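Local structure of R.Pab1 family restriction endonuclease (Campylobacter coli, 7CFA) at residues A[52-63]-A[73-81]; A[111-122]-A[134-142]. The protein acts as a restriction DNA glycosylase, probably excising a base within its recognition sequence in double-stranded DNA and so leading to strand cleavage. The protein carries 2 engineered substitutions. One frame throughout, in Å; residues are numbered along the deposited sequence.

Both contacts join antiparallel pieces of one chain, but in different sheets, and they follow in series: interaction 1 closes before interaction 2 opens. Their centres lie 31 Å apart, while their nearest atoms come to about 9 Å without touching. Interaction 1 joins the chain just after strand 47-51 to strand 73-76 of a small three-stranded sheet and to the start of helix 79-88. Interaction 2 lies at an outer edge of the large sheet within this chain, in the hairpin of strands 118-127 and 130-145. Interaction 1 thus lies within one subunit, against helices 208-219 and 223-237, whereas interaction 2 belongs to the arm through which the sheet continues into the second subunit.

Interaction 1: residues A[52-63]-A[73-81]; sequences QIGYDMVAGKND and DKKLYELSD
Ile53 runs alongside Glu78 in the opposite sense, its CG1 3.4 Å from Glu78 OE1, and the tip of Ile53, CD1, turns to the CB of Leu79 in the first turn of helix 79-88. At Gly54 the main chain takes over: its N-H points almost straight (178°) at Glu78 OE1, 2.7 Å from Gly54 N, and its carbonyl receives the amide of Leu79. Glu78, which stands at the N-cap position, suits the place because its carboxylate serves several donors: OE1 also forms a salt bridge with Lys20, and OE2 takes the indole N-H of Trp51. The carbonyl of Tyr55 accepts the hydroxyl of Ser80, a bond modelled so short that its length is doubtful; that hydroxyl also accepts the N-H of Tyr77.

Asp56 lies across Lys74 in a long salt bridge, OD2 to NZ 3.6 Å. Further on the two segments pair as antiparallel strands, Met57 opposite Lys75 with both backbone bonds of a hydrogen-bonded pair and Val58 opposite Lys74 in a non-hydrogen-bonded one. The side chain of Met57 makes a Met-aromatic contact, SD 4.4 Å from the centroid of the Tyr77 ring, over a face; Glu78 CG covers the opposite face. A bend at its last torsion (chi3 55°) brings Met57 CE within 3.6 Å of Lys75 CE. Ala59, whose CB points toward the other strand, packs it 3.7 Å from Lys75 CG, and its N-H reaches Asp73 O. Asp63 closes the loop with both oxygens: OD1 accepts the N-H of Gly60, and OD2 receives Lys75 NZ (2.9 Å) from above the carboxylate plane.

Strand 66-67 flanks strand 73-76 on its other side. Tyr55 reaches helix 223-237, its hydroxyl bonded to His225 and Asn228, while Leu79 packs on helix 208-219 and Ile53 on both that helix and strand 166-175.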
loop_
_atom_site.group_PDB
_atom_site.type_symbol
_atom_site.label_atom_id
_atom_site.label_comp_id
_atom_site.label_asym_id
_atom_site.label_seq_id
_atom_site.Cartn_x
_atom_site.Cartn_y
_atom_site.Cartn_z
ATOM N N GLN A 52 5.976 8.068 10.453
ATOM C CA GLN A 52 6.893 7.061 9.919
ATOM C C GLN A 52 8.316 7.547 10.182
ATOM O O GLN A 52 8.986 8.131 9.326
ATOM C CB GLN A 52 6.642 6.815 8.437
ATOM C CG GLN A 52 7.463 5.666 7.866
ATOM C CD GLN A 52 7.197 5.424 6.393
ATOM O OE1 GLN A 52 6.478 6.184 5.745
ATOM N NE2 GLN A 52 7.778 4.356 5.858
ATOM N N ILE A 53 8.782 7.287 11.396
ATOM C CA ILE A 53 10.023 7.868 11.892
ATOM C C ILE A 53 11.205 7.008 11.465
ATOM O O ILE A 53 11.111 5.776 11.393
ATOM C CB ILE A 53 9.957 8.024 13.423
ATOM C CG1 ILE A 53 11.188 8.761 13.954
ATOM C CG2 ILE A 53 9.809 6.665 14.095
ATOM C CD1 ILE A 53 11.130 9.031 15.437
ATOM N N GLY A 54 12.328 7.662 11.168
ATOM C CA GLY A 54 13.569 6.993 10.863
ATOM C C GLY A 54 14.607 7.195 11.956
ATOM O O GLY A 54 14.399 7.906 12.937
ATOM N N TYR A 55 15.749 6.535 11.765
ATOM C CA TYR A 55 16.867 6.661 12.685
ATOM C C TYR A 55 18.161 7.112 12.021
ATOM O O TYR A 55 19.147 7.346 12.728
ATOM C CB TYR A 55 17.111 5.335 13.430
ATOM C CG TYR A 55 17.376 4.139 12.542
ATOM C CD1 TYR A 55 18.625 3.939 11.966
ATOM C CD2 TYR A 55 16.384 3.197 12.295
ATOM C CE1 TYR A 55 18.876 2.849 11.160
ATOM C CE2 TYR A 55 16.627 2.100 11.491
ATOM C CZ TYR A 55 17.876 1.932 10.925
ATOM O OH TYR A 55 18.133 0.845 10.123
ATOM N N ASP A 56 18.194 7.245 10.699
ATOM C CA ASP A 56 19.381 7.757 10.031
ATOM C C ASP A 56 18.989 8.371 8.695
ATOM O O ASP A 56 17.835 8.301 8.263
ATOM C CB ASP A 56 20.439 6.663 9.837
ATOM C CG ASP A 56 19.931 5.492 9.028
ATOM O OD1 ASP A 56 18.767 5.524 8.575
ATOM O OD2 ASP A 56 20.699 4.525 8.851
ATOM N N MET A 57 19.977 8.975 8.042
ATOM C CA MET A 57 19.787 9.586 6.738
ATOM C C MET A 57 21.108 9.519 5.985
ATOM O O MET A 57 22.177 9.646 6.589
ATOM C CB MET A 57 19.303 11.036 6.861
ATOM C CG MET A 57 19.071 11.719 5.521
ATOM S SD MET A 57 18.102 13.236 5.642
ATOM C CE MET A 57 19.064 14.169 6.830
ATOM N N VAL A 58 21.025 9.296 4.671
ATOM C CA VAL A 58 22.225 9.252 3.847
ATOM C C VAL A 58 22.944 10.588 3.936
ATOM O O VAL A 58 22.351 11.651 3.708
ATOM C CB VAL A 58 21.869 8.896 2.397
ATOM C CG1 VAL A 58 23.105 8.978 1.515
ATOM C CG2 VAL A 58 21.253 7.509 2.335
ATOM N N ALA A 59 24.225 10.542 4.280
ATOM C CA ALA A 59 25.025 11.736 4.493
ATOM C C ALA A 59 25.986 11.947 3.332
ATOM O O ALA A 59 26.261 11.037 2.545
ATOM C CB ALA A 59 25.806 11.642 5.807
ATOM N N GLY A 60 26.492 13.172 3.235
ATOM C CA GLY A 60 27.495 13.508 2.252
ATOM C C GLY A 60 28.887 13.134 2.722
ATOM O O GLY A 60 29.082 12.409 3.698
ATOM N N LYS A 61 29.877 13.658 2.001
ATOM C CA LYS A 61 31.271 13.369 2.311
ATOM C C LYS A 61 31.777 14.114 3.539
ATOM O O LYS A 61 32.887 13.826 3.998
ATOM C CB LYS A 61 32.150 13.712 1.107
ATOM C CG LYS A 61 32.071 15.171 0.683
ATOM C CD LYS A 61 32.913 15.439 -0.553
ATOM C CE LYS A 61 32.835 16.902 -0.960
ATOM N NZ LYS A 61 33.646 17.190 -2.178
ATOM N N ASN A 62 31.003 15.054 4.083
ATOM C CA ASN A 62 31.472 15.886 5.182
ATOM C C ASN A 62 30.671 15.746 6.466
ATOM O O ASN A 62 31.198 16.074 7.534
ATOM C CB ASN A 62 31.474 17.366 4.768
ATOM C CG ASN A 62 32.411 17.643 3.611
ATOM O OD1 ASN A 62 33.508 17.086 3.541
ATOM N ND2 ASN A 62 31.983 18.501 2.693
ATOM N N ASP A 63 29.430 15.268 6.405
ATOM C CA ASP A 63 28.553 15.224 7.570
ATOM C C ASP A 63 28.167 13.795 7.946
ATOM O O ASP A 63 27.107 13.567 8.536
ATOM C CB ASP A 63 27.302 16.070 7.331
ATOM C CG ASP A 63 26.557 15.666 6.076
ATOM O OD1 ASP A 63 27.049 14.782 5.341
ATOM O OD2 ASP A 63 25.475 16.232 5.821
ATOM N N ASP A 73 27.287 6.093 3.309
ATOM C CA ASP A 73 27.509 7.103 4.334
ATOM C C ASP A 73 26.182 7.490 4.974
ATOM O O ASP A 73 25.228 7.853 4.279
ATOM C CB ASP A 73 28.187 8.335 3.738
ATOM C CG ASP A 73 29.583 8.042 3.224
ATOM O OD1 ASP A 73 30.258 7.163 3.801
ATOM O OD2 ASP A 73 30.007 8.695 2.245
ATOM N N LYS A 74 26.125 7.413 6.301
ATOM C CA LYS A 74 24.913 7.693 7.055
ATOM C C LYS A 74 25.223 8.660 8.187
ATOM O O LYS A 74 26.348 8.715 8.690
ATOM C CB LYS A 74 24.304 6.411 7.633
ATOM C CG LYS A 74 23.753 5.439 6.604
ATOM C CD LYS A 74 22.323 5.791 6.226
ATOM C CE LYS A 74 21.668 4.665 5.442
ATOM N NZ LYS A 74 20.210 4.896 5.260
ATOM N N LYS A 75 24.207 9.421 8.588
ATOM C CA LYS A 75 24.315 10.314 9.731
ATOM C C LYS A 75 23.052 10.201 10.571
ATOM O O LYS A 75 22.028 9.677 10.125
ATOM C CB LYS A 75 24.543 11.768 9.300
ATOM C CG LYS A 75 23.407 12.373 8.493
ATOM C CD LYS A 75 23.716 13.816 8.131
ATOM C CE LYS A 75 22.592 14.437 7.326
ATOM N NZ LYS A 75 22.861 15.868 7.022
ATOM N N LEU A 76 23.137 10.701 11.801
ATOM C CA LEU A 76 22.010 10.624 12.717
ATOM C C LEU A 76 20.844 11.459 12.203
ATOM O O LEU A 76 21.024 12.469 11.517
ATOM C CB LEU A 76 22.418 11.093 14.113
ATOM C CG LEU A 76 23.560 10.323 14.780
ATOM C CD1 LEU A 76 23.766 10.804 16.206
ATOM C CD2 LEU A 76 23.302 8.824 14.746
ATOM N N TYR A 77 19.633 11.022 12.546
ATOM C CA TYR A 77 18.423 11.650 12.032
ATOM C C TYR A 77 17.239 11.212 12.882
ATOM O O TYR A 77 17.105 10.024 13.194
ATOM C CB TYR A 77 18.207 11.279 10.559
ATOM C CG TYR A 77 16.973 11.875 9.922
ATOM C CD1 TYR A 77 16.823 13.250 9.797
ATOM C CD2 TYR A 77 15.969 11.058 9.417
ATOM C CE1 TYR A 77 15.697 13.794 9.206
ATOM C CE2 TYR A 77 14.842 11.591 8.824
ATOM C CZ TYR A 77 14.709 12.960 8.720
ATOM O OH TYR A 77 13.586 13.493 8.129
ATOM N N GLU A 78 16.397 12.174 13.256
ATOM C CA GLU A 78 15.169 11.921 14.002
ATOM C C GLU A 78 15.416 11.115 15.271
ATOM O O GLU A 78 15.903 11.659 16.265
ATOM C CB GLU A 78 14.143 11.222 13.107
ATOM C CG GLU A 78 13.570 12.145 12.044
ATOM C CD GLU A 78 12.374 11.557 11.325
ATOM O OE1 GLU A 78 12.309 10.319 11.176
ATOM O OE2 GLU A 78 11.494 12.341 10.912
ATOM N N LEU A 79 15.088 9.820 15.243
ATOM C CA LEU A 79 15.151 9.005 16.455
ATOM C C LEU A 79 16.556 8.986 17.046
ATOM O O LEU A 79 16.738 9.213 18.249
ATOM C CB LEU A 79 14.677 7.582 16.155
ATOM C CG LEU A 79 14.788 6.590 17.316
ATOM C CD1 LEU A 79 13.961 7.056 18.505
ATOM C CD2 LEU A 79 14.366 5.197 16.877
ATOM N N SER A 80 17.567 8.718 16.216
ATOM C CA SER A 80 18.928 8.633 16.737
ATOM C C SER A 80 19.467 10.001 17.128
ATOM O O SER A 80 20.276 10.103 18.057
ATOM C CB SER A 80 19.848 7.972 15.713
ATOM O OG SER A 80 20.009 8.790 14.568
ATOM N N ASP A 81 19.040 11.059 16.435
ATOM C CA ASP A 81 19.437 12.402 16.839
ATOM C C ASP A 81 18.803 12.795 18.166
ATOM O O ASP A 81 19.424 13.511 18.959
ATOM C CB ASP A 81 19.070 13.414 15.756
ATOM C CG ASP A 81 19.501 14.822 16.110
ATOM O OD1 ASP A 81 20.707 15.024 16.363
ATOM O OD2 ASP A 81 18.639 15.725 16.134
#

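Interaction 2: residues A[111-122]-A[134-142]; sequences IEDKMKINRTNF and ESYVSYPLL
Ile117 lays its side chain against Tyr139 across a beta hairpin, strands 118-127 and 130-145, whose curved sheet is consistent with the half-pipe fold of R.PabI. With CG1 anti to the carbonyl carbon (chi1 -64°) and CG2 anti to the backbone N, the two branches part: CG2 lies over one face of the Tyr139 ring and also touches Val137 CG1, while CD1 comes 3.6 Å from Tyr139 CD2. The Tyr139 hydroxyl turns to Glu159.

Toward the helix 111-114, Met115 and Leu142 meet tip to tip, the sulfur SD 3.8 Å from Leu142 CD1. Pro140 offers no N-H, and its CD lies 3.4 Å from Lys116 O, a carbonyl that instead accepts the hydroxyl of Tyr136 of the second subunit. Strand 134-142 pairs with a strand of that subunit too, and Ser138, small and polar, bonds through OG to its counterpart there.

Asn118 and Ser138 form a regular hydrogen-bonded pair, and Thr120 N donates to Tyr136 O. Around Thr120 and Ser135 side chains take over part of the pairing. Phe122 brings CE1 3.6 Å from Ser135 CB, with Glu134 O at the ring edge. Thr120 suits its place because its hydroxyl can both accept and donate: held between backbone N and carbonyl carbon (chi1 70°), OG1 accepts the N-H of Tyr136 and donates to Asn121 O; OG1 itself lies at the edge of the Tyr136 ring, near its plane. The carbonyl of Thr120 is met instead by the hydroxyl of Ser135: OG stands 2.8 Å from Thr120 O, approaching from above the carbonyl plane.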
loop_
_atom_site.group_PDB
_atom_site.type_symbol
_atom_site.label_atom_id
_atom_site.label_comp_id
_atom_site.label_asym_id
_atom_site.label_seq_id
_atom_site.Cartn_x
_atom_site.Cartn_y
_atom_site.Cartn_z
ATOM N N ILE A 111 12.344 -9.690 13.134
ATOM C CA ILE A 111 10.945 -9.515 12.755
ATOM C C ILE A 111 10.713 -9.945 11.309
ATOM O O ILE A 111 9.747 -10.653 11.003
ATOM C CB ILE A 111 10.515 -8.056 12.992
ATOM C CG1 ILE A 111 10.410 -7.778 14.490
ATOM C CG2 ILE A 111 9.207 -7.742 12.272
ATOM C CD1 ILE A 111 10.020 -6.358 14.826
ATOM N N GLU A 112 11.591 -9.523 10.396
ATOM C CA GLU A 112 11.412 -9.870 8.989
ATOM C C GLU A 112 11.628 -11.352 8.713
ATOM O O GLU A 112 11.276 -11.817 7.624
ATOM C CB GLU A 112 12.344 -9.024 8.118
ATOM C CG GLU A 112 11.960 -7.551 8.094
ATOM C CD GLU A 112 12.884 -6.703 7.242
ATOM O OE1 GLU A 112 13.818 -7.263 6.627
ATOM O OE2 GLU A 112 12.675 -5.473 7.189
ATOM N N ASP A 113 12.190 -12.102 9.662
ATOM C CA ASP A 113 12.301 -13.547 9.526
ATOM C C ASP A 113 11.148 -14.296 10.180
ATOM O O ASP A 113 10.828 -15.409 9.747
ATOM C CB ASP A 113 13.627 -14.041 10.121
ATOM C CG ASP A 113 14.835 -13.537 9.354
ATOM O OD1 ASP A 113 14.737 -13.391 8.117
ATOM O OD2 ASP A 113 15.881 -13.284 9.988
ATOM N N LYS A 114 10.511 -13.711 11.195
ATOM C CA LYS A 114 9.405 -14.355 11.893
ATOM C C LYS A 114 8.037 -13.939 11.375
ATOM O O LYS A 114 7.080 -14.709 11.505
ATOM C CB LYS A 114 9.476 -14.054 13.396
ATOM C CG LYS A 114 10.768 -14.494 14.065
ATOM C CD LYS A 114 11.012 -15.984 13.885
ATOM C CE LYS A 114 12.318 -16.413 14.540
ATOM N NZ LYS A 114 12.583 -17.871 14.365
ATOM N N MET A 115 7.909 -12.745 10.805
ATOM C CA MET A 115 6.621 -12.292 10.300
ATOM C C MET A 115 6.418 -12.797 8.879
ATOM O O MET A 115 7.305 -12.664 8.028
ATOM C CB MET A 115 6.529 -10.768 10.354
ATOM C CG MET A 115 6.535 -10.206 11.771
ATOM S SD MET A 115 5.184 -10.835 12.799
ATOM C CE MET A 115 6.053 -11.968 13.875
ATOM N N LYS A 116 5.255 -13.386 8.626
ATOM C CA LYS A 116 4.967 -14.038 7.360
ATOM C C LYS A 116 3.734 -13.421 6.719
ATOM O O LYS A 116 2.726 -13.178 7.390
ATOM C CB LYS A 116 4.748 -15.545 7.550
ATOM C CG LYS A 116 5.920 -16.273 8.198
ATOM C CD LYS A 116 7.162 -16.246 7.313
ATOM C CE LYS A 116 8.345 -16.900 8.011
ATOM N NZ LYS A 116 9.629 -16.664 7.293
ATOM N N ILE A 117 3.830 -13.162 5.421
ATOM C CA ILE A 117 2.675 -12.807 4.610
ATOM C C ILE A 117 2.072 -14.095 4.069
ATOM O O ILE A 117 2.776 -14.920 3.476
ATOM C CB ILE A 117 3.072 -11.849 3.475
ATOM C CG1 ILE A 117 3.563 -10.521 4.058
ATOM C CG2 ILE A 117 1.905 -11.624 2.524
ATOM C CD1 ILE A 117 3.998 -9.511 3.018
ATOM N N ASN A 118 0.773 -14.278 4.288
ATOM C CA ASN A 118 0.086 -15.523 3.980
ATOM C C ASN A 118 -0.797 -15.363 2.752
ATOM O O ASN A 118 -1.436 -14.322 2.563
ATOM C CB ASN A 118 -0.777 -15.983 5.158
ATOM C CG ASN A 118 0.044 -16.417 6.350
ATOM O OD1 ASN A 118 1.093 -17.040 6.203
ATOM N ND2 ASN A 118 -0.436 -16.098 7.545
ATOM N N ARG A 119 -0.835 -16.403 1.925
ATOM C CA ARG A 119 -1.813 -16.530 0.854
ATOM C C ARG A 119 -2.688 -17.732 1.174
ATOM O O ARG A 119 -2.173 -18.827 1.419
ATOM C CB ARG A 119 -1.135 -16.692 -0.507
ATOM C CG ARG A 119 -0.318 -15.486 -0.932
ATOM C CD ARG A 119 0.352 -15.722 -2.277
ATOM N NE ARG A 119 1.181 -14.591 -2.682
ATOM C CZ ARG A 119 0.772 -13.610 -3.481
ATOM N NH1 ARG A 119 -0.462 -13.619 -3.967
ATOM N NH2 ARG A 119 1.597 -12.620 -3.796
ATOM N N THR A 120 -4.001 -17.528 1.186
ATOM C CA THR A 120 -4.892 -18.607 1.569
ATOM C C THR A 120 -5.242 -19.472 0.362
ATOM O O THR A 120 -4.989 -19.120 -0.794
ATOM C CB THR A 120 -6.173 -18.065 2.201
ATOM O OG1 THR A 120 -6.962 -17.410 1.197
ATOM C CG2 THR A 120 -5.849 -17.080 3.309
ATOM N N ASN A 121 -5.836 -20.624 0.653
ATOM C CA ASN A 121 -6.394 -21.482 -0.375
ATOM C C ASN A 121 -7.507 -20.758 -1.127
ATOM O O ASN A 121 -8.037 -19.737 -0.679
ATOM C CB ASN A 121 -6.948 -22.760 0.250
ATOM C CG ASN A 121 -8.031 -22.475 1.279
ATOM O OD1 ASN A 121 -7.742 -22.224 2.451
ATOM N ND2 ASN A 121 -9.285 -22.502 0.843
ATOM N N PHE A 122 -7.866 -21.312 -2.280
ATOM C CA PHE A 122 -8.958 -20.778 -3.077
ATOM C C PHE A 122 -10.299 -21.301 -2.580
ATOM O O PHE A 122 -10.398 -22.397 -2.020
ATOM C CB PHE A 122 -8.795 -21.154 -4.550
ATOM C CG PHE A 122 -7.800 -20.314 -5.292
ATOM C CD1 PHE A 122 -7.998 -18.951 -5.441
ATOM C CD2 PHE A 122 -6.680 -20.890 -5.867
ATOM C CE1 PHE A 122 -7.088 -18.176 -6.132
ATOM C CE2 PHE A 122 -5.766 -20.121 -6.562
ATOM C CZ PHE A 122 -5.971 -18.761 -6.693
ATOM N N GLU A 134 -11.707 -17.202 -5.270
ATOM C CA GLU A 134 -11.379 -16.201 -4.270
ATOM C C GLU A 134 -10.255 -16.693 -3.372
ATOM O O GLU A 134 -10.243 -17.852 -2.948
ATOM C CB GLU A 134 -12.599 -15.846 -3.415
ATOM C CG GLU A 134 -12.318 -14.743 -2.407
ATOM C CD GLU A 134 -13.534 -14.367 -1.592
ATOM O OE1 GLU A 134 -14.170 -15.277 -1.018
ATOM O OE2 GLU A 134 -13.858 -13.160 -1.538
ATOM N N SER A 135 -9.313 -15.798 -3.088
ATOM C CA SER A 135 -8.218 -16.063 -2.173
ATOM C C SER A 135 -7.949 -14.791 -1.381
ATOM O O SER A 135 -8.446 -13.712 -1.711
ATOM C CB SER A 135 -6.959 -16.526 -2.921
ATOM O OG SER A 135 -5.887 -16.772 -2.028
ATOM N N TYR A 136 -7.162 -14.925 -0.319
ATOM C CA TYR A 136 -6.814 -13.799 0.533
ATOM C C TYR A 136 -5.305 -13.706 0.680
ATOM O O TYR A 136 -4.616 -14.726 0.778
ATOM C CB TYR A 136 -7.456 -13.921 1.922
ATOM C CG TYR A 136 -8.950 -13.717 1.932
ATOM C CD1 TYR A 136 -9.815 -14.773 1.681
ATOM C CD2 TYR A 136 -9.497 -12.469 2.198
ATOM C CE1 TYR A 136 -11.184 -14.591 1.690
ATOM C CE2 TYR A 136 -10.864 -12.276 2.210
ATOM C CZ TYR A 136 -11.702 -13.340 1.955
ATOM O OH TYR A 136 -13.065 -13.155 1.966
ATOM N N VAL A 137 -4.800 -12.477 0.694
ATOM C CA VAL A 137 -3.414 -12.189 1.038
ATOM C C VAL A 137 -3.447 -11.487 2.386
ATOM O O VAL A 137 -4.021 -10.397 2.515
ATOM C CB VAL A 137 -2.721 -11.331 -0.028
ATOM C CG1 VAL A 137 -1.250 -11.155 0.316
ATOM C CG2 VAL A 137 -2.881 -11.962 -1.398
ATOM N N SER A 138 -2.855 -12.112 3.398
ATOM C CA SER A 138 -2.928 -11.619 4.768
ATOM C C SER A 138 -1.593 -11.011 5.174
ATOM O O SER A 138 -0.551 -11.669 5.090
ATOM C CB SER A 138 -3.317 -12.740 5.730
ATOM O OG SER A 138 -4.602 -13.245 5.416
ATOM N N TYR A 139 -1.633 -9.756 5.612
ATOM C CA TYR A 139 -0.452 -9.028 6.035
ATOM C C TYR A 139 -0.471 -8.847 7.540
ATOM O O TYR A 139 -1.455 -8.326 8.085
ATOM C CB TYR A 139 -0.382 -7.660 5.351
ATOM C CG TYR A 139 -0.295 -7.733 3.847
ATOM C CD1 TYR A 139 -1.441 -7.852 3.067
ATOM C CD2 TYR A 139 0.932 -7.678 3.202
ATOM C CE1 TYR A 139 -1.363 -7.916 1.689
ATOM C CE2 TYR A 139 1.019 -7.742 1.827
ATOM C CZ TYR A 139 -0.131 -7.862 1.076
ATOM O OH TYR A 139 -0.048 -7.926 -0.295
ATOM N N PRO A 140 0.575 -9.266 8.242
ATOM C CA PRO A 140 0.616 -9.066 9.688
ATOM C C PRO A 140 1.027 -7.648 10.040
ATOM O O PRO A 140 1.712 -6.959 9.280
ATOM C CB PRO A 140 1.675 -10.075 10.148
ATOM C CG PRO A 140 2.616 -10.145 8.995
ATOM C CD PRO A 140 1.768 -9.977 7.747
ATOM N N LEU A 141 0.586 -7.213 11.213
ATOM C CA LEU A 141 1.068 -5.970 11.788
ATOM C C LEU A 141 1.328 -6.197 13.266
ATOM O O LEU A 141 0.561 -6.890 13.942
ATOM C CB LEU A 141 0.078 -4.815 11.570
ATOM C CG LEU A 141 -1.333 -4.892 12.150
ATOM C CD1 LEU A 141 -1.401 -4.210 13.506
ATOM C CD2 LEU A 141 -2.331 -4.270 11.188
ATOM N N LEU A 142 2.425 -5.632 13.753
ATOM C CA LEU A 142 2.805 -5.724 15.153
ATOM C C LEU A 142 2.603 -4.367 15.807
ATOM O O LEU A 142 3.001 -3.339 15.249
ATOM C CB LEU A 142 4.259 -6.176 15.299
ATOM C CG LEU A 142 4.589 -7.585 14.805
ATOM C CD1 LEU A 142 6.069 -7.881 14.992
ATOM C CD2 LEU A 142 3.738 -8.620 15.529
#